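PDB 5HC8: prenyltransference for protein from Lavandula lanata, which probably joins two molecules of dimethylallyl diphosphate in a head-to-middle condensation to make lavandulyl diphosphate. Local coordinates for residues H15-I20 and S201-W206; F104-D109 and L138-G143; I192-E197 and K218-F223. All coordinates share one frame; numbering follows the deposited sequence.

Contact 1 of 3, residues H15-I20 and S201-W206. With ISY (3-methylbut-3-enylsulfanyl(phosphonooxy)phosphinic acid), chain F.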
loop_
_atom_site.group_PDB
_atom_site.type_symbol
_atom_site.label_atom_id
_atom_site.label_comp_id
_atom_site.label_asym_id
_atom_site.label_seq_id
_atom_site.Cartn_x
_atom_site.Cartn_y
_atom_site.Cartn_z
ATOM N N HIS A 15 1.675 9.739 -13.331
ATOM C CA HIS A 15 2.825 9.022 -12.722
ATOM C C HIS A 15 2.589 7.542 -12.865
ATOM O O HIS A 15 1.545 7.023 -12.395
ATOM C CB HIS A 15 2.934 9.434 -11.245
ATOM C CG HIS A 15 4.026 8.791 -10.463
ATOM N ND1 HIS A 15 4.199 9.047 -9.102
ATOM C CD2 HIS A 15 4.977 7.892 -10.801
ATOM C CE1 HIS A 15 5.225 8.334 -8.654
ATOM N NE2 HIS A 15 5.729 7.657 -9.673
ATOM N N VAL A 16 3.547 6.861 -13.518
ATOM C CA VAL A 16 3.547 5.378 -13.587
ATOM C C VAL A 16 4.762 4.854 -12.834
ATOM O O VAL A 16 5.886 5.380 -13.071
ATOM C CB VAL A 16 3.546 4.854 -15.072
ATOM C CG1 VAL A 16 3.621 3.303 -15.131
ATOM C CG2 VAL A 16 2.285 5.342 -15.776
ATOM N N ALA A 17 4.568 3.837 -11.966
ATOM C CA ALA A 17 5.666 3.235 -11.257
ATOM C C ALA A 17 5.733 1.787 -11.534
ATOM O O ALA A 17 4.718 1.121 -11.597
ATOM C CB ALA A 17 5.568 3.458 -9.724
ATOM N N ILE A 18 6.954 1.277 -11.599
ATOM C CA ILE A 18 7.197 -0.106 -11.902
ATOM C C ILE A 18 8.051 -0.847 -10.889
ATOM O O ILE A 18 9.133 -0.402 -10.537
ATOM C CB ILE A 18 7.924 -0.249 -13.271
ATOM C CG1 ILE A 18 7.081 0.413 -14.379
ATOM C CG2 ILE A 18 8.136 -1.708 -13.595
ATOM C CD1 ILE A 18 7.694 0.348 -15.775
ATOM N N ILE A 19 7.528 -1.953 -10.393
ATOM C CA ILE A 19 8.297 -2.904 -9.573
ATOM C C ILE A 19 8.845 -4.026 -10.430
ATOM O O ILE A 19 8.106 -4.858 -10.934
ATOM C CB ILE A 19 7.407 -3.484 -8.438
ATOM C CG1 ILE A 19 6.913 -2.373 -7.518
ATOM C CG2 ILE A 19 8.103 -4.548 -7.621
ATOM C CD1 ILE A 19 5.985 -2.854 -6.425
ATOM N N ILE A 20 10.173 -4.073 -10.568
ATOM C CA ILE A 20 10.855 -5.099 -11.349
ATOM C C ILE A 20 11.112 -6.317 -10.490
ATOM O O ILE A 20 11.421 -6.220 -9.284
ATOM C CB ILE A 20 12.182 -4.530 -12.021
ATOM C CG1 ILE A 20 13.219 -4.144 -10.989
ATOM C CG2 ILE A 20 11.871 -3.275 -12.871
ATOM C CD1 ILE A 20 14.415 -3.425 -11.558
ATOM N N SER A 201 6.146 -5.324 -1.257
ATOM C CA SER A 201 7.553 -5.537 -0.879
ATOM C C SER A 201 8.314 -4.313 -0.365
ATOM O O SER A 201 9.521 -4.173 -0.565
ATOM C CB SER A 201 8.355 -6.203 -2.007
ATOM O OG SER A 201 7.662 -7.344 -2.470
ATOM N N ASN A 202 7.594 -3.436 0.314
ATOM C CA ASN A 202 8.114 -2.252 0.970
ATOM C C ASN A 202 8.558 -1.199 -0.047
ATOM O O ASN A 202 9.511 -0.411 0.159
ATOM C CB ASN A 202 9.139 -2.582 2.087
ATOM C CG ASN A 202 9.523 -1.368 2.875
ATOM O OD1 ASN A 202 8.683 -0.551 3.228
ATOM N ND2 ASN A 202 10.810 -1.200 3.099
ATOM N N PHE A 203 7.838 -1.170 -1.183
ATOM C CA PHE A 203 7.883 0.020 -2.038
ATOM C C PHE A 203 7.102 1.172 -1.390
ATOM O O PHE A 203 6.859 1.207 -0.156
ATOM C CB PHE A 203 7.395 -0.359 -3.460
ATOM C CG PHE A 203 7.646 0.660 -4.560
ATOM C CD1 PHE A 203 8.818 1.430 -4.666
ATOM C CD2 PHE A 203 6.710 0.756 -5.592
ATOM C CE1 PHE A 203 9.009 2.342 -5.664
ATOM C CE2 PHE A 203 6.900 1.675 -6.643
ATOM C CZ PHE A 203 8.071 2.448 -6.705
ATOM N N PHE A 204 6.712 2.167 -2.203
ATOM C CA PHE A 204 5.812 3.181 -1.709
ATOM C C PHE A 204 4.683 2.632 -0.874
ATOM O O PHE A 204 4.018 1.622 -1.211
ATOM C CB PHE A 204 5.113 3.950 -2.900
ATOM C CG PHE A 204 6.001 4.746 -3.813
ATOM C CD1 PHE A 204 7.067 5.489 -3.363
ATOM C CD2 PHE A 204 5.715 4.799 -5.182
ATOM C CE1 PHE A 204 7.860 6.189 -4.234
ATOM C CE2 PHE A 204 6.503 5.550 -6.083
ATOM C CZ PHE A 204 7.581 6.278 -5.606
ATOM N N LEU A 205 4.346 3.358 0.183
ATOM C CA LEU A 205 3.215 3.035 1.008
ATOM C C LEU A 205 2.354 4.292 1.093
ATOM O O LEU A 205 1.230 4.264 0.650
ATOM C CB LEU A 205 3.659 2.569 2.429
ATOM C CG LEU A 205 4.510 1.270 2.393
ATOM C CD1 LEU A 205 4.994 0.976 3.829
ATOM C CD2 LEU A 205 3.766 0.103 1.862
ATOM N N TRP A 206 2.867 5.402 1.685
ATOM C CA TRP A 206 2.131 6.648 1.739
ATOM C C TRP A 206 1.562 7.032 0.347
ATOM O O TRP A 206 0.430 7.557 0.253
ATOM C CB TRP A 206 3.025 7.775 2.225
ATOM C CG TRP A 206 2.415 9.129 2.082
ATOM C CD1 TRP A 206 2.358 9.898 0.958
ATOM C CD2 TRP A 206 1.694 9.841 3.110
ATOM N NE1 TRP A 206 1.676 11.064 1.233
ATOM C CE2 TRP A 206 1.248 11.049 2.545
ATOM C CE3 TRP A 206 1.440 9.601 4.454
ATOM C CZ2 TRP A 206 0.552 11.998 3.299
ATOM C CZ3 TRP A 206 0.675 10.471 5.156
ATOM C CH2 TRP A 206 0.294 11.704 4.601
HETATM P P1 ISY F . 9.997 -9.936 -2.500
HETATM O O2 ISY F . 11.113 -8.760 -2.844
HETATM P P3 ISY F . 11.919 -8.523 -4.178
HETATM O O4 ISY F . 9.298 -10.465 -3.813
HETATM O O5 ISY F . 8.948 -9.499 -1.438
HETATM O O6 ISY F . 10.822 -11.062 -1.890
HETATM O O7 ISY F . 12.248 -9.814 -4.837
HETATM O O8 ISY F . 13.126 -7.525 -3.860
HETATM S S9 ISY F . 10.510 -7.583 -5.478
HETATM C C10 ISY F . 10.642 -5.896 -4.934
HETATM C C11 ISY F . 11.325 -5.257 -6.116
HETATM C C12 ISY F . 12.508 -4.345 -5.947
HETATM C C13 ISY F . 13.105 -3.749 -7.137
HETATM C C14 ISY F . 13.197 -4.199 -4.642
#

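Contact 2 of 3, residues F104-D109 and L138-G143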
loop_
_atom_site.group_PDB
_atom_site.type_symbol
_atom_site.label_atom_id
_atom_site.label_comp_id
_atom_site.label_asym_id
_atom_site.label_seq_id
_atom_site.Cartn_x
_atom_site.Cartn_y
_atom_site.Cartn_z
ATOM N N PHE A 104 16.197 13.433 -15.017
ATOM C CA PHE A 104 16.583 12.276 -14.232
ATOM C C PHE A 104 16.768 12.624 -12.766
ATOM O O PHE A 104 17.381 13.609 -12.444
ATOM C CB PHE A 104 17.839 11.588 -14.750
ATOM C CG PHE A 104 18.307 10.526 -13.803
ATOM C CD1 PHE A 104 17.734 9.274 -13.827
ATOM C CD2 PHE A 104 19.236 10.818 -12.813
ATOM C CE1 PHE A 104 18.104 8.297 -12.930
ATOM C CE2 PHE A 104 19.601 9.862 -11.896
ATOM C CZ PHE A 104 19.028 8.592 -11.949
ATOM N N SER A 105 16.133 11.873 -11.862
ATOM C CA SER A 105 16.396 11.961 -10.443
ATOM C C SER A 105 16.517 10.566 -9.870
ATOM O O SER A 105 15.984 9.631 -10.437
ATOM C CB SER A 105 15.300 12.637 -9.679
ATOM O OG SER A 105 14.971 13.899 -10.146
ATOM N N ALA A 106 17.236 10.437 -8.761
ATOM C CA ALA A 106 17.227 9.215 -8.000
ATOM C C ALA A 106 16.681 9.552 -6.633
ATOM O O ALA A 106 16.896 10.704 -6.079
ATOM C CB ALA A 106 18.608 8.524 -7.925
ATOM N N ILE A 107 15.878 8.608 -6.114
ATOM C CA ILE A 107 15.381 8.703 -4.735
ATOM C C ILE A 107 15.814 7.472 -3.945
ATOM O O ILE A 107 15.966 6.389 -4.506
ATOM C CB ILE A 107 13.876 8.934 -4.620
ATOM C CG1 ILE A 107 13.068 7.731 -5.136
ATOM C CG2 ILE A 107 13.512 10.243 -5.325
ATOM C CD1 ILE A 107 11.567 7.919 -4.907
ATOM N N GLY A 108 16.016 7.671 -2.658
ATOM C CA GLY A 108 16.363 6.621 -1.724
ATOM C C GLY A 108 17.504 7.051 -0.806
ATOM O O GLY A 108 17.918 8.203 -0.840
ATOM N N ASP A 109 17.985 6.111 0.004
ATOM C CA ASP A 109 19.121 6.333 0.955
ATOM C C ASP A 109 20.432 6.185 0.193
ATOM O O ASP A 109 21.098 5.165 0.193
ATOM C CB ASP A 109 18.996 5.385 2.129
ATOM C CG ASP A 109 19.968 5.715 3.278
ATOM O OD1 ASP A 109 20.843 6.574 3.097
ATOM O OD2 ASP A 109 19.878 5.052 4.325
ATOM N N LEU A 138 14.706 6.966 -10.649
ATOM C CA LEU A 138 15.255 5.672 -10.297
ATOM C C LEU A 138 15.244 5.641 -8.763
ATOM O O LEU A 138 15.907 6.416 -8.129
ATOM C CB LEU A 138 16.648 5.467 -10.867
ATOM C CG LEU A 138 17.270 4.117 -10.527
ATOM C CD1 LEU A 138 16.583 2.907 -11.144
ATOM C CD2 LEU A 138 18.724 4.148 -10.912
ATOM N N ALA A 139 14.446 4.752 -8.203
ATOM C CA ALA A 139 14.355 4.522 -6.759
ATOM C C ALA A 139 15.291 3.386 -6.363
ATOM O O ALA A 139 15.095 2.234 -6.716
ATOM C CB ALA A 139 12.895 4.222 -6.362
ATOM N N VAL A 140 16.314 3.744 -5.601
ATOM C CA VAL A 140 17.406 2.880 -5.269
ATOM C C VAL A 140 17.801 3.067 -3.786
ATOM O O VAL A 140 17.915 4.199 -3.276
ATOM C CB VAL A 140 18.521 3.099 -6.326
ATOM C CG1 VAL A 140 19.070 4.506 -6.229
ATOM C CG2 VAL A 140 19.533 2.024 -6.275
ATOM N N ALA A 141 17.879 1.933 -3.066
ATOM C CA ALA A 141 17.932 1.927 -1.632
ATOM C C ALA A 141 16.761 2.701 -1.080
ATOM O O ALA A 141 16.911 3.465 -0.165
ATOM C CB ALA A 141 19.272 2.516 -1.102
ATOM N N TYR A 142 15.593 2.513 -1.688
ATOM C CA TYR A 142 14.314 3.199 -1.356
ATOM C C TYR A 142 13.386 2.161 -0.760
ATOM O O TYR A 142 13.174 1.061 -1.379
ATOM C CB TYR A 142 13.611 3.771 -2.628
ATOM C CG TYR A 142 12.298 4.349 -2.198
ATOM C CD1 TYR A 142 12.242 5.628 -1.620
ATOM C CD2 TYR A 142 11.188 3.554 -2.152
ATOM C CE1 TYR A 142 11.078 6.117 -1.095
ATOM C CE2 TYR A 142 10.006 3.992 -1.599
ATOM C CZ TYR A 142 9.946 5.317 -1.136
ATOM O OH TYR A 142 8.802 5.702 -0.522
ATOM N N GLY A 143 12.889 2.434 0.440
ATOM C CA GLY A 143 11.824 1.629 1.021
ATOM C C GLY A 143 10.718 2.517 1.534
ATOM O O GLY A 143 10.991 3.631 1.989
#

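Contact 3 of 3, residues I192-E197 and K218-F223. With ISY (3-methylbut-3-enylsulfanyl(phosphonooxy)phosphinic acid), chain F.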
loop_
_atom_site.group_PDB
_atom_site.type_symbol
_atom_site.label_atom_id
_atom_site.label_comp_id
_atom_site.label_asym_id
_atom_site.label_seq_id
_atom_site.Cartn_x
_atom_site.Cartn_y
_atom_site.Cartn_z
ATOM N N ILE A 192 2.787 -0.890 -11.643
ATOM C CA ILE A 192 2.979 -2.124 -12.338
ATOM C C ILE A 192 3.955 -3.031 -11.574
ATOM O O ILE A 192 5.045 -2.633 -11.273
ATOM C CB ILE A 192 3.559 -1.848 -13.725
ATOM C CG1 ILE A 192 2.577 -1.022 -14.571
ATOM C CG2 ILE A 192 3.842 -3.138 -14.450
ATOM C CD1 ILE A 192 3.206 -0.491 -15.891
ATOM N N ARG A 193 3.591 -4.290 -11.406
ATOM C CA ARG A 193 4.538 -5.249 -10.877
ATOM C C ARG A 193 4.620 -6.481 -11.726
ATOM O O ARG A 193 3.640 -7.145 -11.946
ATOM C CB ARG A 193 4.235 -5.632 -9.423
ATOM C CG ARG A 193 5.214 -6.666 -8.854
ATOM C CD ARG A 193 5.074 -6.874 -7.350
ATOM N NE ARG A 193 6.035 -7.893 -6.986
ATOM C CZ ARG A 193 6.703 -7.943 -5.839
ATOM N NH1 ARG A 193 6.474 -7.096 -4.842
ATOM N NH2 ARG A 193 7.596 -8.887 -5.666
ATOM N N ALA A 194 5.845 -6.740 -12.186
ATOM C CA ALA A 194 6.178 -7.859 -13.010
ATOM C C ALA A 194 6.399 -9.083 -12.155
ATOM O O ALA A 194 6.646 -8.984 -10.954
ATOM C CB ALA A 194 7.438 -7.570 -13.769
ATOM N N ALA A 195 6.246 -10.246 -12.797
ATOM C CA ALA A 195 6.630 -11.556 -12.244
ATOM C C ALA A 195 5.573 -12.257 -11.332
ATOM O O ALA A 195 5.872 -13.247 -10.687
ATOM C CB ALA A 195 8.021 -11.489 -11.549
ATOM N N GLY A 196 4.398 -11.716 -11.212
ATOM C CA GLY A 196 3.267 -12.511 -10.770
ATOM C C GLY A 196 2.949 -12.342 -9.271
ATOM O O GLY A 196 1.883 -12.771 -8.857
ATOM N N GLU A 197 3.875 -11.804 -8.456
ATOM C CA GLU A 197 3.623 -11.641 -7.009
ATOM C C GLU A 197 2.698 -10.452 -6.829
ATOM O O GLU A 197 2.823 -9.421 -7.558
ATOM C CB GLU A 197 4.885 -11.473 -6.167
ATOM C CG GLU A 197 5.965 -12.530 -6.441
ATOM C CD GLU A 197 5.597 -13.942 -5.993
ATOM O OE1 GLU A 197 6.301 -14.866 -6.454
ATOM O OE2 GLU A 197 4.639 -14.175 -5.228
ATOM N N LYS A 218 4.455 -11.815 -16.367
ATOM C CA LYS A 218 5.683 -11.677 -17.125
ATOM C C LYS A 218 6.881 -11.383 -16.278
ATOM O O LYS A 218 6.837 -10.491 -15.490
ATOM C CB LYS A 218 5.592 -10.560 -18.170
ATOM C CG LYS A 218 4.878 -10.978 -19.423
ATOM C CD LYS A 218 5.794 -10.803 -20.629
ATOM C CE LYS A 218 5.046 -11.201 -21.861
ATOM N NZ LYS A 218 5.465 -10.280 -22.948
ATOM N N LEU A 219 7.968 -12.121 -16.497
ATOM C CA LEU A 219 9.188 -11.950 -15.746
ATOM C C LEU A 219 9.910 -10.729 -16.317
ATOM O O LEU A 219 9.894 -10.472 -17.532
ATOM C CB LEU A 219 10.055 -13.229 -15.814
ATOM C CG LEU A 219 9.414 -14.548 -15.355
ATOM C CD1 LEU A 219 10.471 -15.637 -15.493
ATOM C CD2 LEU A 219 8.840 -14.471 -13.937
ATOM N N PHE A 220 10.486 -9.907 -15.462
ATOM C CA PHE A 220 10.863 -8.603 -15.967
ATOM C C PHE A 220 11.878 -8.649 -17.154
ATOM O O PHE A 220 11.854 -7.748 -17.998
ATOM C CB PHE A 220 11.414 -7.681 -14.946
ATOM C CG PHE A 220 11.487 -6.246 -15.457
ATOM C CD1 PHE A 220 10.340 -5.479 -15.537
ATOM C CD2 PHE A 220 12.667 -5.703 -15.881
ATOM C CE1 PHE A 220 10.373 -4.209 -16.056
ATOM C CE2 PHE A 220 12.710 -4.411 -16.351
ATOM C CZ PHE A 220 11.560 -3.669 -16.441
ATOM N N PRO A 221 12.808 -9.630 -17.185
ATOM C CA PRO A 221 13.640 -9.640 -18.393
ATOM C C PRO A 221 12.843 -9.773 -19.716
ATOM O O PRO A 221 13.371 -9.408 -20.780
ATOM C CB PRO A 221 14.549 -10.848 -18.169
ATOM C CG PRO A 221 14.738 -10.887 -16.726
ATOM C CD PRO A 221 13.308 -10.577 -16.195
ATOM N N ASP A 222 11.627 -10.314 -19.657
ATOM C CA ASP A 222 10.730 -10.421 -20.842
ATOM C C ASP A 222 9.823 -9.200 -21.047
ATOM O O ASP A 222 9.064 -9.148 -22.014
ATOM C CB ASP A 222 9.864 -11.696 -20.750
ATOM C CG ASP A 222 10.676 -12.966 -20.851
ATOM O OD1 ASP A 222 11.693 -12.941 -21.584
ATOM O OD2 ASP A 222 10.334 -13.949 -20.146
ATOM N N PHE A 223 9.940 -8.204 -20.169
ATOM C CA PHE A 223 8.999 -7.110 -20.096
ATOM C C PHE A 223 9.461 -6.008 -21.016
ATOM O O PHE A 223 10.540 -5.491 -20.869
ATOM C CB PHE A 223 8.966 -6.553 -18.664
ATOM C CG PHE A 223 7.882 -5.570 -18.417
ATOM C CD1 PHE A 223 8.053 -4.238 -18.765
ATOM C CD2 PHE A 223 6.685 -5.947 -17.820
ATOM C CE1 PHE A 223 7.069 -3.275 -18.522
ATOM C CE2 PHE A 223 5.699 -4.985 -17.594
ATOM C CZ PHE A 223 5.893 -3.658 -17.952
HETATM P P1 ISY F . 9.997 -9.936 -2.500
HETATM O O2 ISY F . 11.113 -8.760 -2.844
HETATM P P3 ISY F . 11.919 -8.523 -4.178
HETATM O O4 ISY F . 9.298 -10.465 -3.813
HETATM O O5 ISY F . 8.948 -9.499 -1.438
HETATM O O6 ISY F . 10.822 -11.062 -1.890
HETATM O O7 ISY F . 12.248 -9.814 -4.837
HETATM O O8 ISY F . 13.126 -7.525 -3.860
HETATM S S9 ISY F . 10.510 -7.583 -5.478
HETATM C C10 ISY F . 10.642 -5.896 -4.934
HETATM C C11 ISY F . 11.325 -5.257 -6.116
HETATM C C12 ISY F . 12.508 -4.345 -5.947
HETATM C C13 ISY F . 13.105 -3.749 -7.137
HETATM C C14 ISY F . 13.197 -4.199 -4.642
#

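Contact 1 of 3, residues H15-I20 and S201-W206
I19 slides past F203 and makes the tight end of this contact: its CG1 lies 3.7 Å from F203 CD2, and its CD1 follows at 3.8 Å from the same ring carbon. The two side chains run in opposite directions, I19 coming off strand 15-19 and F203 off the irregular segment 201-206. With CG1 beside the backbone N (chi1 -61°), the other branch of I19 is turned to the ligand, where CG2 rests 3.6 Å from C11 of ISY, so one isoleucine serves both the ring and the prenyl chain. Two residues earlier, A17 puts its CB in the plane of the F203 ring, at the edge, 3.8 Å from CE2. The fit slackens toward the start of the strand. A17 CB is 4.3 Å from F204 CE2, and the same ring atom meets H15 CE1 at 4.0 Å, the H15 and F204 side chains arriving from opposite directions. F203 and F204 also overlap by the rims of their faces, F204 CD2 sitting above the F203 plane. The H15 imidazole is polar but occupied, since NE2 bonds to T61. Neither end opens to solvent, for every touching residue is buried; past I19, at the ligand end, S201 OG holds O5 of ISY in a 2.7 Å hydrogen bond. The arrangement is that of a substrate pocket in a cis-prenyltransferase fold, built at the C-terminal end of a central parallel strand and completed by the second subunit, whose G243 also bonds to ISY.

Contact 2 of 3, residues F104-D109 and L138-G143
Two neighbouring parallel strands meet where A106 pairs with L138 and I107 with A139, and the polar backbone between them is well used. L138 N gives its hydrogen to S105 O in the carbonyl plane at 3.0 Å, and L138 O is repaid by I107 N, which comes in tilted from the plane of that carbonyl. I107 O accepts from V140 N at 2.9 Å, nearly in line with the carbonyl (C=O...N 175°), and also receives the CA-H of A139. Further along the chains the pairing continues: D109 N bonds to A141 O at 2.9 Å, a straight N-H...O (175°) that reaches the oxygen from above the carbonyl plane. G108 fits between, its CA 3.3 Å from V140 O; a side chain there would run into that oxygen. Other polar atoms find mates beyond the two segments: A106 N bonds to the E125 carboxylate, A106 O to the K110 ammonium, S105 OG to H135 at the start of the neighbouring strand, and Y142 OH to D147. The apolar groups divide over the two faces. On one, F104 runs obliquely to L138, CE1 to CB 3.8 Å. On the other, I107 CG1 lies 3.7 Å from A139 CB, while CD1 runs on beside the Y142 ring, both side chains pointing the same way; CG1 stands between the backbone N and carbonyl carbon (chi1 66°), which brings it against A139. A glycine in place of I107 would probably leave the strand bonds formed but open a gap beside A139 and the Y142 ring, which would lose its apolar support on the I107 side. This is the strand pair of a beta-alpha-beta crossover, with helix 115-128 as the connection and 103-107 the outermost strand at its end of the parallel sheet.

Contact 3 of 3, residues I192-E197 and K218-F223
A195 and K218 supply the polar link, and it is a weak one: A195 N reaches K218 O at 2.8 Å, but the N-H...O angle is bent to 126°. The same carbonyl oxygen is also touched by the methyl of A194, with CB 3.4 Å away. The remaining contacts between the segments are apolar. A194 CB meets F220 at the ring's edge, in plane, 4.0 Å from CD1. I192 CG2 crosses to F223 CZ at 4.1 Å, and L219, though it starts out away from the other segment, brings CD2 back to 3.9 Å from A195 CB. Within 218-223, a short 3-10 turn bonded from D222 N to L219 O and from F223 N to F220 O carries both phenylalanines. The ligand-binding charge, R193, lies on the other side of the strand. It points away from the turn, stretched out with CG anti to the backbone N (chi1 179°), and NH2 donates to O4 of ISY, which lies at the guanidinium edge in its plane, 3.0 Å off, in a bent bond (135°); D21 pairs with the same nitrogen. The contact thus ties strand 190-193 and the residues after it to the turn leading into helix 225-237: I192 is backed by that helix, L219 and P221 rest on helix 23-30, F220 and F223 on helix 34-54, and strand 15-19 bonds alongside I192 and A194.

Contacts 1 and 3 share the ISY site from neighbouring strands and the loop at 201-206. Their centres are 14 Å apart, yet S201 OG and R193 NH1 are 2.7 Å apart, a probable hydrogen bond that joins two of the ligand's donors. I19 N also reaches I192 O at 2.7 Å, and I20 CG2 packs on F220 CZ at 3.6 Å. Contact 2 sits on the other side of contact 1, centres 11 Å apart, where F204 CD1 approaches Y142 OH at 3.3 Å; the side chain of A139 stays about 8 Å from ISY. Contacts 2 and 3 do not touch, their nearest atoms being about 10 Å apart. All three reach the same parallel sheet.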